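Long-range contacts in CymD (Pseudomonas putida, PDB 6Z34), which probably lets monoaromatic hydrocarbons cross the outer membrane, as a FadL-family β-barrel channel from which the substrate is thought to leave by lateral diffusion: residues Ala22-Ala27 / Leu37-Glu42; Met31-Thr36 / Gly225-Leu230. All coordinates share one frame; numbering follows the deposited sequence.

Overall arrangement
Contact 1 lies wholly within the N-terminal segment that, as in other FadL-family channels, folds inside the β-barrel as a hatch before the first barrel strand, 43-58; contact 2 joins that segment to the inner side of strand 198-229. In chain order the segments run 22-27, 31-36, 37-42 and 225-230, so the contacts interleave. Their centres lie about 9 Å apart, and they touch where Thr36 CG2 packs 3.8 Å from Phe23 O. Because residues 31-36 lead directly into 37-42, the internal fold of the hatch and its attachment to the wall adjoin, with centres about 21 and 20 Å from the centre of the chain.

Contact 1: Ala22-Ala27 / Leu37-Glu42; sequences AFNIGA and LTQMQE
Asn24 and Gln39 pack side by side where the hatch of this FadL-type barrel folds back on itself, and Asn24 also forms an Asx turn: its OD1 accepts from Gly26 N at 2.9 Å, with an N-H...O angle of 145° and the donor above the carbonyl plane. Both side chains lie on the more open, partly exposed side of the contact. They run past each other in opposite directions, with amide planes 73° apart, and both CB and the amide carbon CG of Asn24 lie 3.6 Å from Gln39 CB. With CG anti to the backbone N (chi1 179°), the Asn24 side chain extends alongside Gln39. An alanine at this position is likely to leave Gly26 N without this acceptor, freeing the turn to flex and baring the flank of Gln39 CB.

The closely packed, more enclosed part lies beyond the turn, where the buried side chains of Met40 and Leu37 meet the Gly26-Ala27 backbone. Met40 bends at its last torsion, which lays the thioether against the peptide joining Gly26 and Ala27: SD is 3.8 Å from Gly26 C. Ala27 and Met40 also both touch Val88, so strand 80-91 backs the thioether end. The Gly26 backbone conformation would drive any CB into the carbonyl O of Ile25, so a side chain is hard to fit there. From the neighbouring 3-10 turn Leu37 adds one branch, its CD2 approaching Gly26 O to 3.5 Å, while the methyl CE of Met40 ends 3.7 Å from Ala27 N.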
ATOM      1  N   ALA A  22       9.667   5.670  15.274  1.00 46.22           N
ATOM      2  CA  ALA A  22      10.537   6.518  16.063  1.00 53.45           C
ATOM      3  C   ALA A  22      11.872   6.777  15.380  1.00 58.98           C
ATOM      4  O   ALA A  22      12.641   7.622  15.852  1.00 58.12           O
ATOM      5  CB  ALA A  22      10.789   5.891  17.447  1.00 48.96           C
ATOM      6  N   PHE A  23      12.158   6.097  14.280  1.00 54.63           N
ATOM      7  CA  PHE A  23      13.448   6.175  13.628  1.00 53.98           C
ATOM      8  C   PHE A  23      13.383   7.106  12.422  1.00 57.59           C
ATOM      9  O   PHE A  23      12.438   7.039  11.629  1.00 58.55           O
ATOM     10  CB  PHE A  23      13.896   4.792  13.191  1.00 51.31           C
ATOM     11  CG  PHE A  23      15.311   4.752  12.747  1.00 56.95           C
ATOM     12  CD1 PHE A  23      15.640   4.863  11.393  1.00 49.40           C
ATOM     13  CD2 PHE A  23      16.324   4.620  13.677  1.00 52.17           C
ATOM     14  CE1 PHE A  23      16.960   4.840  11.008  1.00 45.90           C
ATOM     15  CE2 PHE A  23      17.638   4.577  13.283  1.00 50.40           C
ATOM     16  CZ  PHE A  23      17.959   4.677  11.957  1.00 50.25           C
ATOM     17  N   ASN A  24      14.399   7.959  12.283  1.00 50.41           N
ATOM     18  CA  ASN A  24      14.466   8.914  11.187  1.00 44.91           C
ATOM     19  C   ASN A  24      14.643   8.192   9.860  1.00 49.87           C
ATOM     20  O   ASN A  24      15.773   7.880   9.476  1.00 47.57           O
ATOM     21  CB  ASN A  24      15.614   9.890  11.385  1.00 42.75           C
ATOM     22  CG  ASN A  24      15.709  10.890  10.239  1.00 62.94           C
ATOM     23  OD1 ASN A  24      14.831  10.951   9.377  1.00 52.29           O
ATOM     24  ND2 ASN A  24      16.773  11.683  10.230  1.00 53.18           N
ATOM     25  N   ILE A  25      13.541   7.931   9.153  1.00 55.76           N
ATOM     26  CA  ILE A  25      13.597   7.178   7.907  1.00 53.43           C
ATOM     27  C   ILE A  25      13.697   8.158   6.743  1.00 66.36           C
ATOM     28  O   ILE A  25      13.616   7.763   5.571  1.00 71.62           O
ATOM     29  CB  ILE A  25      12.384   6.240   7.744  1.00 49.44           C
ATOM     30  CG1 ILE A  25      11.059   7.007   7.741  1.00 44.15           C
ATOM     31  CG2 ILE A  25      12.379   5.134   8.799  1.00 45.21           C
ATOM     32  CD1 ILE A  25       9.908   6.198   7.036  1.00 44.08           C
ATOM     33  N   GLY A  26      13.873   9.443   7.062  1.00 64.36           N
ATOM     34  CA  GLY A  26      13.972  10.471   6.044  1.00 50.40           C
ATOM     35  C   GLY A  26      12.612  11.017   5.634  1.00 54.00           C
ATOM     36  O   GLY A  26      11.634  10.970   6.389  1.00 52.37           O
ATOM     37  N   ALA A  27      12.553  11.536   4.405  1.00 47.11           N
ATOM     38  CA  ALA A  27      11.329  12.161   3.917  1.00 41.76           C
ATOM     39  C   ALA A  27      10.145  11.209   3.894  1.00 44.33           C
ATOM     40  O   ALA A  27       8.998  11.661   3.979  1.00 51.42           O
ATOM     41  CB  ALA A  27      11.538  12.692   2.500  1.00 49.77           C
ATOM     42  N   LEU A  37      10.018  13.675  10.872  1.00 52.75           N
ATOM     43  CA  LEU A  37      10.622  14.659   9.986  1.00 48.30           C
ATOM     44  C   LEU A  37      11.384  15.736  10.738  1.00 48.47           C
ATOM     45  O   LEU A  37      12.311  16.317  10.171  1.00 52.11           O
ATOM     46  CB  LEU A  37       9.553  15.308   9.121  1.00 45.89           C
ATOM     47  CG  LEU A  37       8.787  14.330   8.248  1.00 49.37           C
ATOM     48  CD1 LEU A  37       7.588  15.043   7.652  1.00 46.15           C
ATOM     49  CD2 LEU A  37       9.733  13.766   7.190  1.00 42.28           C
ATOM     50  N   THR A  38      11.042  16.007  12.003  1.00 49.92           N
ATOM     51  CA  THR A  38      11.859  16.943  12.778  1.00 52.81           C
ATOM     52  C   THR A  38      13.278  16.431  13.014  1.00 50.89           C
ATOM     53  O   THR A  38      14.139  17.230  13.394  1.00 53.61           O
ATOM     54  CB  THR A  38      11.194  17.299  14.125  1.00 49.87           C
ATOM     55  OG1 THR A  38      11.032  16.131  14.947  1.00 56.32           O
ATOM     56  CG2 THR A  38       9.855  17.941  13.890  1.00 52.99           C
ATOM     57  N   GLN A  39      13.548  15.142  12.767  1.00 51.46           N
ATOM     58  CA  GLN A  39      14.903  14.588  12.856  1.00 44.60           C
ATOM     59  C   GLN A  39      15.782  14.997  11.671  1.00 50.42           C
ATOM     60  O   GLN A  39      17.010  14.925  11.772  1.00 46.56           O
ATOM     61  CB  GLN A  39      14.843  13.056  12.924  1.00 44.58           C
ATOM     62  CG  GLN A  39      15.062  12.426  14.284  1.00 70.15           C
ATOM     63  CD  GLN A  39      13.895  12.632  15.214  1.00 81.18           C
ATOM     64  OE1 GLN A  39      12.880  11.936  15.114  1.00 81.00           O
ATOM     65  NE2 GLN A  39      14.033  13.583  16.138  1.00 85.48           N
ATOM     66  N   MET A  40      15.193  15.402  10.545  1.00 44.14           N
ATOM     67  CA  MET A  40      16.008  15.777   9.393  1.00 49.22           C
ATOM     68  C   MET A  40      16.687  17.121   9.619  1.00 50.11           C
ATOM     69  O   MET A  40      16.171  17.982  10.330  1.00 49.86           O
ATOM     70  CB  MET A  40      15.157  15.855   8.123  1.00 44.02           C
ATOM     71  CG  MET A  40      14.431  14.544   7.806  1.00 49.46           C
ATOM     72  SD  MET A  40      13.335  14.718   6.393  1.00 55.34           S
ATOM     73  CE  MET A  40      14.537  14.620   5.066  1.00 60.63           C
ATOM     74  N   GLN A  41      17.849  17.294   8.981  1.00 46.07           N
ATOM     75  CA  GLN A  41      18.594  18.546   9.058  1.00 46.77           C
ATOM     76  C   GLN A  41      17.812  19.681   8.409  1.00 50.05           C
ATOM     77  O   GLN A  41      16.974  19.469   7.528  1.00 49.94           O
ATOM     78  CB  GLN A  41      19.965  18.413   8.382  1.00 54.60           C
ATOM     79  CG  GLN A  41      20.871  17.350   8.986  1.00 77.31           C
ATOM     80  CD  GLN A  41      21.784  17.920  10.058  1.00104.23           C
ATOM     81  OE1 GLN A  41      22.696  18.694   9.762  1.00117.71           O
ATOM     82  NE2 GLN A  41      21.538  17.546  11.311  1.00110.94           N
ATOM     83  N   GLU A  42      18.094  20.898   8.863  1.00 50.24           N
ATOM     84  CA  GLU A  42      17.505  22.090   8.280  1.00 48.05           C
ATOM     85  C   GLU A  42      17.995  22.252   6.848  1.00 61.22           C
ATOM     86  O   GLU A  42      19.133  21.902   6.515  1.00 61.14           O
ATOM     87  CB  GLU A  42      17.864  23.322   9.107  1.00 49.45           C
ATOM     88  CG  GLU A  42      17.398  23.254  10.550  1.00 73.66           C
ATOM     89  CD  GLU A  42      17.596  24.564  11.312  1.00 85.44           C
ATOM     90  OE1 GLU A  42      18.749  25.025  11.423  1.00 93.04           O
ATOM     91  OE2 GLU A  42      16.598  25.131  11.809  1.00 87.34           O
TER

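Contact 2: Met31-Thr36 / Gly225-Leu230; sequences MLNPAT and GLTYQL
A buried contact between hatch and barrel wall brings Asn33, Ala35 and Thr36 against Gly225-Thr227, on the inner side of strand 198-229. One side-chain bond spans it: Asn33 ND2 donates to Leu226 O at 3.0 Å and 155°, the acceptor close to the amide plane although the donor stands above the plane of the Leu226 carbonyl. ND2 also donates to Ala21 O, so the amide ties the wall to another part of the hatch. Asn33 is fully extended from its backbone N (chi1 -178°), which carries the amide to the strand, and OD1 comes 3.3 Å from Gly225 CA. Gly225 has no side chain to obstruct it; a CB there would point at OD1 and clash. The same oxygen accepts from Ala35 N at 3.1 Å, closing an Asx turn. Around it methyl groups fill the contact: Ala35 CB rests on the strand backbone, 3.6 Å from Leu226 CA, and Thr227 CG2 lies 3.7 Å from Ala35 CB and 3.9 Å from Thr36 CG2. Thr36 is held by Asn33 O, which accepts from both its backbone N and its OG1, the latter at 2.7 Å. The asparagine therefore grips strand and turn together, consistent with the Asn-Pro-Ala sequence known from the hatch of FadL-family channels.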
ATOM      1  N   MET A  31       4.852   9.396   5.168  1.00 46.52           N
ATOM      2  CA  MET A  31       3.930   8.289   4.963  1.00 57.84           C
ATOM      3  C   MET A  31       3.993   7.270   6.081  1.00 53.01           C
ATOM      4  O   MET A  31       3.385   6.210   5.959  1.00 48.86           O
ATOM      5  CB  MET A  31       4.208   7.595   3.631  1.00 64.47           C
ATOM      6  CG  MET A  31       3.887   8.442   2.404  1.00 72.86           C
ATOM      7  SD  MET A  31       2.128   8.838   2.227  1.00 71.76           S
ATOM      8  CE  MET A  31       1.394   7.253   2.517  1.00 60.65           C
ATOM      9  N   LEU A  32       4.737   7.543   7.154  1.00 40.10           N
ATOM     10  CA  LEU A  32       4.753   6.617   8.281  1.00 46.66           C
ATOM     11  C   LEU A  32       4.407   7.402   9.533  1.00 48.14           C
ATOM     12  O   LEU A  32       3.223   7.573   9.866  1.00 47.62           O
ATOM     13  CB  LEU A  32       6.099   5.909   8.421  1.00 43.35           C
ATOM     14  CG  LEU A  32       5.938   4.539   9.102  1.00 58.28           C
ATOM     15  CD1 LEU A  32       6.931   3.543   8.526  1.00 52.21           C
ATOM     16  CD2 LEU A  32       6.050   4.596  10.623  1.00 65.41           C
ATOM     17  N   ASN A  33       5.423   7.915  10.217  1.00 45.82           N
ATOM     18  CA  ASN A  33       5.184   8.824  11.333  1.00 45.38           C
ATOM     19  C   ASN A  33       5.787  10.166  10.953  1.00 47.57           C
ATOM     20  O   ASN A  33       7.018  10.351  11.021  1.00 43.54           O
ATOM     21  CB  ASN A  33       5.756   8.296  12.649  1.00 40.19           C
ATOM     22  CG  ASN A  33       5.463   9.232  13.840  1.00 53.61           C
ATOM     23  OD1 ASN A  33       4.713  10.223  13.718  1.00 47.63           O
ATOM     24  ND2 ASN A  33       6.051   8.917  14.995  1.00 53.32           N
ATOM     25  N   PRO A  34       4.968  11.118  10.516  1.00 48.16           N
ATOM     26  CA  PRO A  34       5.507  12.423  10.112  1.00 40.40           C
ATOM     27  C   PRO A  34       6.204  13.172  11.238  1.00 41.23           C
ATOM     28  O   PRO A  34       6.980  14.089  10.950  1.00 42.92           O
ATOM     29  CB  PRO A  34       4.268  13.178   9.605  1.00 45.21           C
ATOM     30  CG  PRO A  34       3.082  12.351  10.002  1.00 49.93           C
ATOM     31  CD  PRO A  34       3.544  10.957  10.175  1.00 50.33           C
ATOM     32  N   ALA A  35       5.994  12.801  12.506  1.00 44.58           N
ATOM     33  CA  ALA A  35       6.747  13.453  13.575  1.00 41.30           C
ATOM     34  C   ALA A  35       8.242  13.236  13.406  1.00 44.62           C
ATOM     35  O   ALA A  35       9.038  14.065  13.869  1.00 46.48           O
ATOM     36  CB  ALA A  35       6.295  12.952  14.951  1.00 43.55           C
ATOM     37  N   THR A  36       8.653  12.163  12.704  1.00 43.03           N
ATOM     38  CA  THR A  36      10.089  11.908  12.578  1.00 45.22           C
ATOM     39  C   THR A  36      10.780  12.896  11.647  1.00 53.97           C
ATOM     40  O   THR A  36      12.015  12.937  11.626  1.00 53.04           O
ATOM     41  CB  THR A  36      10.380  10.488  12.087  1.00 42.07           C
ATOM     42  OG1 THR A  36       9.743  10.266  10.829  1.00 43.74           O
ATOM     43  CG2 THR A  36       9.938   9.414  13.151  1.00 42.10           C
ATOM     44  N   GLY A 225       0.773  11.543  14.323  1.00 47.74           N
ATOM     45  CA  GLY A 225       1.745  10.826  15.120  1.00 45.37           C
ATOM     46  C   GLY A 225       2.539  11.753  16.019  1.00 53.03           C
ATOM     47  O   GLY A 225       2.427  12.973  15.939  1.00 52.62           O
ATOM     48  N   LEU A 226       3.346  11.143  16.887  1.00 57.52           N
ATOM     49  CA  LEU A 226       4.258  11.892  17.747  1.00 54.37           C
ATOM     50  C   LEU A 226       5.499  11.053  18.019  1.00 48.79           C
ATOM     51  O   LEU A 226       5.505   9.838  17.814  1.00 49.15           O
ATOM     52  CB  LEU A 226       3.602  12.321  19.066  1.00 48.39           C
ATOM     53  CG  LEU A 226       3.181  11.227  20.057  1.00 59.93           C
ATOM     54  CD1 LEU A 226       4.292  10.867  21.026  1.00 69.30           C
ATOM     55  CD2 LEU A 226       1.947  11.642  20.831  1.00 55.65           C
ATOM     56  N   THR A 227       6.577  11.726  18.437  1.00 47.23           N
ATOM     57  CA  THR A 227       7.743  11.042  18.978  1.00 48.68           C
ATOM     58  C   THR A 227       8.113  11.689  20.298  1.00 48.99           C
ATOM     59  O   THR A 227       7.859  12.877  20.521  1.00 56.77           O
ATOM     60  CB  THR A 227       8.952  11.060  18.037  1.00 45.66           C
ATOM     61  OG1 THR A 227       9.443  12.392  17.905  1.00 48.40           O
ATOM     62  CG2 THR A 227       8.576  10.552  16.679  1.00 51.14           C
ATOM     63  N   TYR A 228       8.692  10.892  21.182  1.00 49.72           N
ATOM     64  CA  TYR A 228       9.071  11.363  22.509  1.00 52.89           C
ATOM     65  C   TYR A 228      10.424  10.779  22.865  1.00 56.68           C
ATOM     66  O   TYR A 228      10.576   9.550  22.907  1.00 63.06           O
ATOM     67  CB  TYR A 228       8.036  10.989  23.569  1.00 49.25           C
ATOM     68  CG  TYR A 228       8.255  11.721  24.881  1.00 60.66           C
ATOM     69  CD1 TYR A 228       7.872  13.051  25.027  1.00 61.39           C
ATOM     70  CD2 TYR A 228       8.851  11.089  25.963  1.00 68.11           C
ATOM     71  CE1 TYR A 228       8.062  13.726  26.208  1.00 62.40           C
ATOM     72  CE2 TYR A 228       9.057  11.762  27.167  1.00 68.99           C
ATOM     73  CZ  TYR A 228       8.659  13.083  27.280  1.00 71.91           C
ATOM     74  OH  TYR A 228       8.849  13.767  28.463  1.00 78.70           O
ATOM     75  N   GLN A 229      11.399  11.655  23.103  1.00 51.24           N
ATOM     76  CA  GLN A 229      12.729  11.236  23.550  1.00 64.25           C
ATOM     77  C   GLN A 229      12.698  11.137  25.063  1.00 62.28           C
ATOM     78  O   GLN A 229      12.978  12.106  25.764  1.00 74.99           O
ATOM     79  CB  GLN A 229      13.796  12.222  23.101  1.00 60.07           C
ATOM     80  CG  GLN A 229      15.193  11.719  23.363  1.00 62.16           C
ATOM     81  CD  GLN A 229      15.706  10.867  22.222  1.00 66.02           C
ATOM     82  OE1 GLN A 229      15.625  11.265  21.065  1.00 66.05           O
ATOM     83  NE2 GLN A 229      16.225   9.683  22.541  1.00 62.55           N
ATOM     84  N   LEU A 230      12.336   9.970  25.592  1.00 56.67           N
ATOM     85  CA  LEU A 230      12.218   9.902  27.044  1.00 79.82           C
ATOM     86  C   LEU A 230      13.575   9.752  27.721  1.00 89.97           C
ATOM     87  O   LEU A 230      13.759  10.221  28.848  1.00 88.87           O
ATOM     88  CB  LEU A 230      11.269   8.775  27.460  1.00 81.40           C
ATOM     89  CG  LEU A 230      11.271   7.369  26.876  1.00 82.00           C
ATOM     90  CD1 LEU A 230      12.617   6.706  26.989  1.00 91.34           C
ATOM     91  CD2 LEU A 230      10.254   6.571  27.664  1.00 83.25           C
TER
HETATM   92  O   HOH W   1      10.837  13.159  16.096  1.00 48.36           O